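Beta-1,4-exocellulase (Thermobifida fusca, PDB 4B4H) probably hydrolyses the beta-1,4-glucosidic bonds of cellulose as an exo-acting cellobiohydrolase, this chain being its glycoside hydrolase family 6 catalytic domain. Local coordinates at residues A[81-93]-A[151-163]. Sequence-based numbering, arbitrary orientation.
Sequences IYNLPGRDCAALA and TELCAYMKQNGGY
The disulfide C89–C154 ties the loop after strand 75-81, which carries the predicted active-site residue D88, to helix 152-160 of this family 6 glycosidase domain. Its two sulfurs are joined with a C-S-S-C torsion of 96°; C89 SG, turned between its own backbone N and carbonyl carbon (chi1 62°), also lies obliquely beside the Y163 ring. That tyrosine reaches into the loop bend: its OH donates to G86 O (2.9 Å) and accepts from C89 N at the same distance, though bent (134°), so two backbone groups flanking R87 and D88 hold one hydroxyl. L84 CD1 sits over one face of the Y163 ring, 4.1 Å from its centroid (a CH-pi contact), while P85 O meets the ring edge in plane. M157, folded back at chi2 and chi3, brings CE to 3.3 Å from P85 O. R87 NE forms a salt bridge with D88 OD2 and Y82 OH donates to D88 OD1; the D88 carboxylate lies close to that of D136, the predicted proton donor. At the helix start, T151 OG1 caps C154 N (3.1 Å) and donates to C89 O (2.8 Å) from above the carbonyl plane.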
loop_
_atom_site.group_PDB
_atom_site.type_symbol
_atom_site.label_atom_id
_atom_site.label_comp_id
_atom_site.label_asym_id
_atom_site.label_seq_id
_atom_site.Cartn_x
_atom_site.Cartn_y
_atom_site.Cartn_z
ATOM N N ILE A 81 6.493 4.134 -6.832
ATOM C CA ILE A 81 6.371 5.428 -7.517
ATOM C C ILE A 81 5.334 6.237 -6.747
ATOM O O ILE A 81 4.160 5.839 -6.662
ATOM C CB ILE A 81 5.890 5.197 -8.967
ATOM C CG1 ILE A 81 6.811 4.190 -9.692
ATOM C CG2 ILE A 81 5.787 6.507 -9.749
ATOM C CD1 ILE A 81 8.304 4.485 -9.602
ATOM N N TYR A 82 5.719 7.390 -6.190
ATOM C CA TYR A 82 4.876 8.038 -5.195
ATOM C C TYR A 82 5.193 9.515 -5.022
ATOM O O TYR A 82 5.756 9.921 -4.006
ATOM C CB TYR A 82 5.015 7.292 -3.863
ATOM C CG TYR A 82 4.196 7.812 -2.703
ATOM C CD1 TYR A 82 2.894 8.271 -2.892
ATOM C CD2 TYR A 82 4.699 7.766 -1.396
ATOM C CE1 TYR A 82 2.134 8.717 -1.816
ATOM C CE2 TYR A 82 3.954 8.218 -0.318
ATOM C CZ TYR A 82 2.665 8.681 -0.528
ATOM O OH TYR A 82 1.930 9.114 0.566
ATOM N N ASN A 83 4.845 10.309 -6.028
ATOM C CA ASN A 83 5.147 11.754 -5.993
ATOM C C ASN A 83 4.168 12.619 -6.783
ATOM O O ASN A 83 4.563 13.697 -7.239
ATOM C CB ASN A 83 6.600 12.027 -6.442
ATOM C CG ASN A 83 7.133 13.374 -5.963
ATOM O OD1 ASN A 83 6.687 13.887 -4.943
ATOM N ND2 ASN A 83 8.110 13.927 -6.679
ATOM N N LEU A 84 2.899 12.199 -6.880
ATOM C CA LEU A 84 1.913 12.938 -7.672
ATOM C C LEU A 84 1.796 14.393 -7.223
ATOM O O LEU A 84 1.993 14.685 -6.048
ATOM C CB LEU A 84 0.528 12.295 -7.565
ATOM C CG LEU A 84 0.261 11.136 -8.529
ATOM C CD1 LEU A 84 -1.085 10.521 -8.190
ATOM C CD2 LEU A 84 0.321 11.480 -10.015
ATOM N N PRO A 85 1.463 15.310 -8.161
ATOM C CA PRO A 85 1.167 16.663 -7.709
ATOM C C PRO A 85 -0.056 16.670 -6.803
ATOM O O PRO A 85 -1.000 15.908 -7.040
ATOM C CB PRO A 85 0.843 17.400 -9.008
ATOM C CG PRO A 85 0.384 16.332 -9.951
ATOM C CD PRO A 85 1.261 15.162 -9.612
ATOM N N GLY A 86 -0.034 17.500 -5.766
ATOM C CA GLY A 86 -1.134 17.558 -4.809
ATOM C C GLY A 86 -1.342 16.236 -4.091
ATOM O O GLY A 86 -2.471 15.840 -3.814
ATOM N N ARG A 87 -0.229 15.580 -3.775
ATOM C CA ARG A 87 -0.217 14.215 -3.241
ATOM C C ARG A 87 -1.078 14.057 -1.993
ATOM O O ARG A 87 -1.179 14.975 -1.173
ATOM C CB ARG A 87 1.229 13.815 -2.916
ATOM C CG ARG A 87 1.510 12.319 -3.080
ATOM C CD ARG A 87 2.980 12.030 -2.810
ATOM N NE ARG A 87 3.229 11.931 -1.377
ATOM C CZ ARG A 87 4.398 11.628 -0.819
ATOM N NH1 ARG A 87 5.460 11.353 -1.577
ATOM N NH2 ARG A 87 4.489 11.558 0.506
ATOM N N ASP A 88 -1.689 12.885 -1.839
ATOM C CA ASP A 88 -2.397 12.571 -0.595
ATOM C C ASP A 88 -3.470 13.638 -0.301
ATOM O O ASP A 88 -3.531 14.170 0.798
ATOM C CB ASP A 88 -1.384 12.479 0.569
ATOM C CG ASP A 88 -0.246 11.476 0.296
ATOM O OD1 ASP A 88 -0.544 10.282 0.087
ATOM O OD2 ASP A 88 0.955 11.850 0.328
ATOM N N CYS A 89 -4.335 13.912 -1.285
ATOM C CA CYS A 89 -5.179 15.125 -1.296
ATOM C C CYS A 89 -6.207 15.224 -0.166
ATOM O O CYS A 89 -6.794 16.290 0.027
ATOM C CB CYS A 89 -5.878 15.301 -2.649
ATOM S SG CYS A 89 -7.020 13.956 -3.071
ATOM N N ALA A 90 -6.425 14.132 0.559
ATOM C CA ALA A 90 -7.377 14.130 1.676
ATOM C C ALA A 90 -6.692 14.282 3.022
ATOM O O ALA A 90 -7.367 14.490 4.035
ATOM C CB ALA A 90 -8.225 12.864 1.670
ATOM N N ALA A 91 -5.367 14.149 3.041
ATOM C CA ALA A 91 -4.621 14.156 4.298
ATOM C C ALA A 91 -4.550 15.553 4.903
ATOM O O ALA A 91 -4.604 16.560 4.187
ATOM C CB ALA A 91 -3.221 13.586 4.112
ATOM N N LEU A 92 -4.452 15.599 6.226
ATOM C CA LEU A 92 -4.285 16.862 6.951
ATOM C C LEU A 92 -2.989 17.566 6.567
ATOM O O LEU A 92 -2.924 18.802 6.493
ATOM C CB LEU A 92 -4.307 16.616 8.460
ATOM C CG LEU A 92 -5.613 16.093 9.065
ATOM C CD1 LEU A 92 -5.454 15.742 10.541
ATOM C CD2 LEU A 92 -6.758 17.077 8.870
ATOM N N ALA A 93 -1.956 16.763 6.326
ATOM C CA ALA A 93 -0.651 17.234 5.890
ATOM C C ALA A 93 -0.077 16.219 4.911
ATOM O O ALA A 93 -0.258 15.012 5.077
ATOM C CB ALA A 93 0.271 17.398 7.085
ATOM N N THR A 151 -12.437 17.054 0.567
ATOM C CA THR A 151 -11.445 18.121 0.641
ATOM C C THR A 151 -11.390 18.940 -0.643
ATOM O O THR A 151 -11.572 18.412 -1.749
ATOM C CB THR A 151 -10.029 17.584 0.953
ATOM O OG1 THR A 151 -9.594 16.758 -0.130
ATOM C CG2 THR A 151 -10.009 16.776 2.268
ATOM N N GLU A 152 -11.116 20.231 -0.493
ATOM C CA GLU A 152 -10.979 21.132 -1.635
ATOM C C GLU A 152 -9.800 20.721 -2.513
ATOM O O GLU A 152 -9.873 20.820 -3.737
ATOM C CB GLU A 152 -10.861 22.579 -1.160
ATOM C CG GLU A 152 -12.031 22.978 -0.265
ATOM C CD GLU A 152 -12.422 24.442 -0.338
ATOM O OE1 GLU A 152 -12.135 25.124 -1.351
ATOM O OE2 GLU A 152 -13.047 24.911 0.637
ATOM N N LEU A 153 -8.728 20.242 -1.890
ATOM C CA LEU A 153 -7.617 19.670 -2.646
ATOM C C LEU A 153 -8.011 18.500 -3.551
ATOM O O LEU A 153 -7.639 18.498 -4.727
ATOM C CB LEU A 153 -6.440 19.284 -1.744
ATOM C CG LEU A 153 -5.161 18.831 -2.463
ATOM C CD1 LEU A 153 -4.661 19.874 -3.458
ATOM C CD2 LEU A 153 -4.066 18.486 -1.467
ATOM N N CYS A 154 -8.740 17.513 -3.029
ATOM C CA CYS A 154 -9.171 16.395 -3.878
ATOM C C CYS A 154 -10.073 16.837 -5.033
ATOM O O CYS A 154 -9.865 16.417 -6.177
ATOM C CB CYS A 154 -9.836 15.279 -3.082
ATOM S SG CYS A 154 -8.722 14.380 -1.978
ATOM N N ALA A 155 -11.075 17.666 -4.738
ATOM C CA ALA A 155 -11.941 18.215 -5.774
ATOM C C ALA A 155 -11.120 18.884 -6.890
ATOM O O ALA A 155 -11.368 18.658 -8.084
ATOM C CB ALA A 155 -12.938 19.196 -5.168
ATOM N N TYR A 156 -10.116 19.670 -6.492
ATOM C CA TYR A 156 -9.211 20.329 -7.438
ATOM C C TYR A 156 -8.421 19.359 -8.333
ATOM O O TYR A 156 -8.274 19.594 -9.540
ATOM C CB TYR A 156 -8.231 21.235 -6.688
ATOM C CG TYR A 156 -7.468 22.203 -7.557
ATOM C CD1 TYR A 156 -8.084 23.345 -8.067
ATOM C CD2 TYR A 156 -6.112 22.000 -7.845
ATOM C CE1 TYR A 156 -7.381 24.257 -8.849
ATOM C CE2 TYR A 156 -5.401 22.904 -8.622
ATOM C CZ TYR A 156 -6.038 24.027 -9.118
ATOM O OH TYR A 156 -5.339 24.917 -9.897
ATOM N N MET A 157 -7.878 18.303 -7.727
ATOM C CA MET A 157 -7.117 17.299 -8.476
ATOM C C MET A 157 -8.024 16.502 -9.421
ATOM O O MET A 157 -7.602 16.107 -10.517
ATOM C CB MET A 157 -6.342 16.384 -7.507
ATOM C CG MET A 157 -5.301 17.083 -6.616
ATOM S SD MET A 157 -4.234 18.278 -7.485
ATOM C CE MET A 157 -3.519 17.245 -8.755
ATOM N N LYS A 158 -9.286 16.327 -9.035
ATOM C CA LYS A 158 -10.276 15.687 -9.912
ATOM C C LYS A 158 -10.618 16.617 -11.079
ATOM O O LYS A 158 -10.646 16.204 -12.235
ATOM C CB LYS A 158 -11.549 15.321 -9.152
ATOM C CG LYS A 158 -12.716 14.991 -10.073
ATOM C CD LYS A 158 -14.016 14.782 -9.319
ATOM C CE LYS A 158 -15.198 14.965 -10.250
ATOM N NZ LYS A 158 -16.454 15.291 -9.523
ATOM N N GLN A 159 -10.863 17.882 -10.764
ATOM C CA GLN A 159 -11.187 18.846 -11.788
ATOM C C GLN A 159 -10.039 19.037 -12.774
ATOM O O GLN A 159 -10.279 19.128 -13.973
ATOM C CB GLN A 159 -11.598 20.178 -11.147
ATOM C CG GLN A 159 -11.948 21.292 -12.124
ATOM C CD GLN A 159 -13.292 21.110 -12.812
ATOM O OE1 GLN A 159 -14.222 20.511 -12.264
ATOM N NE2 GLN A 159 -13.410 21.667 -14.016
ATOM N N ASN A 160 -8.799 19.096 -12.279
ATOM C CA ASN A 160 -7.662 19.399 -13.150
ATOM C C ASN A 160 -7.027 18.164 -13.807
ATOM O O ASN A 160 -6.173 18.286 -14.671
ATOM C CB ASN A 160 -6.645 20.383 -12.494
ATOM C CG ASN A 160 -5.577 19.706 -11.644
ATOM O OD1 ASN A 160 -5.620 18.505 -11.389
ATOM N ND2 ASN A 160 -4.603 20.491 -11.206
ATOM N N GLY A 161 -7.471 16.986 -13.369
ATOM C CA GLY A 161 -7.031 15.713 -13.942
ATOM C C GLY A 161 -5.593 15.367 -13.602
ATOM O O GLY A 161 -4.937 14.630 -14.332
ATOM N N GLY A 162 -5.105 15.897 -12.485
ATOM C CA GLY A 162 -3.675 15.774 -12.146
ATOM C C GLY A 162 -3.311 14.352 -11.769
ATOM O O GLY A 162 -2.296 13.849 -12.217
ATOM N N TYR A 163 -4.122 13.743 -10.905
ATOM C CA TYR A 163 -3.971 12.320 -10.570
ATOM C C TYR A 163 -4.172 11.401 -11.762
ATOM O O TYR A 163 -3.332 10.550 -12.030
ATOM C CB TYR A 163 -4.950 11.909 -9.474
ATOM C CG TYR A 163 -4.600 12.296 -8.055
ATOM C CD1 TYR A 163 -3.625 13.262 -7.756
ATOM C CD2 TYR A 163 -5.285 11.707 -7.003
ATOM C CE1 TYR A 163 -3.340 13.601 -6.437
ATOM C CE2 TYR A 163 -5.010 12.037 -5.690
ATOM C CZ TYR A 163 -4.039 12.988 -5.409
ATOM O OH TYR A 163 -3.773 13.307 -4.099
#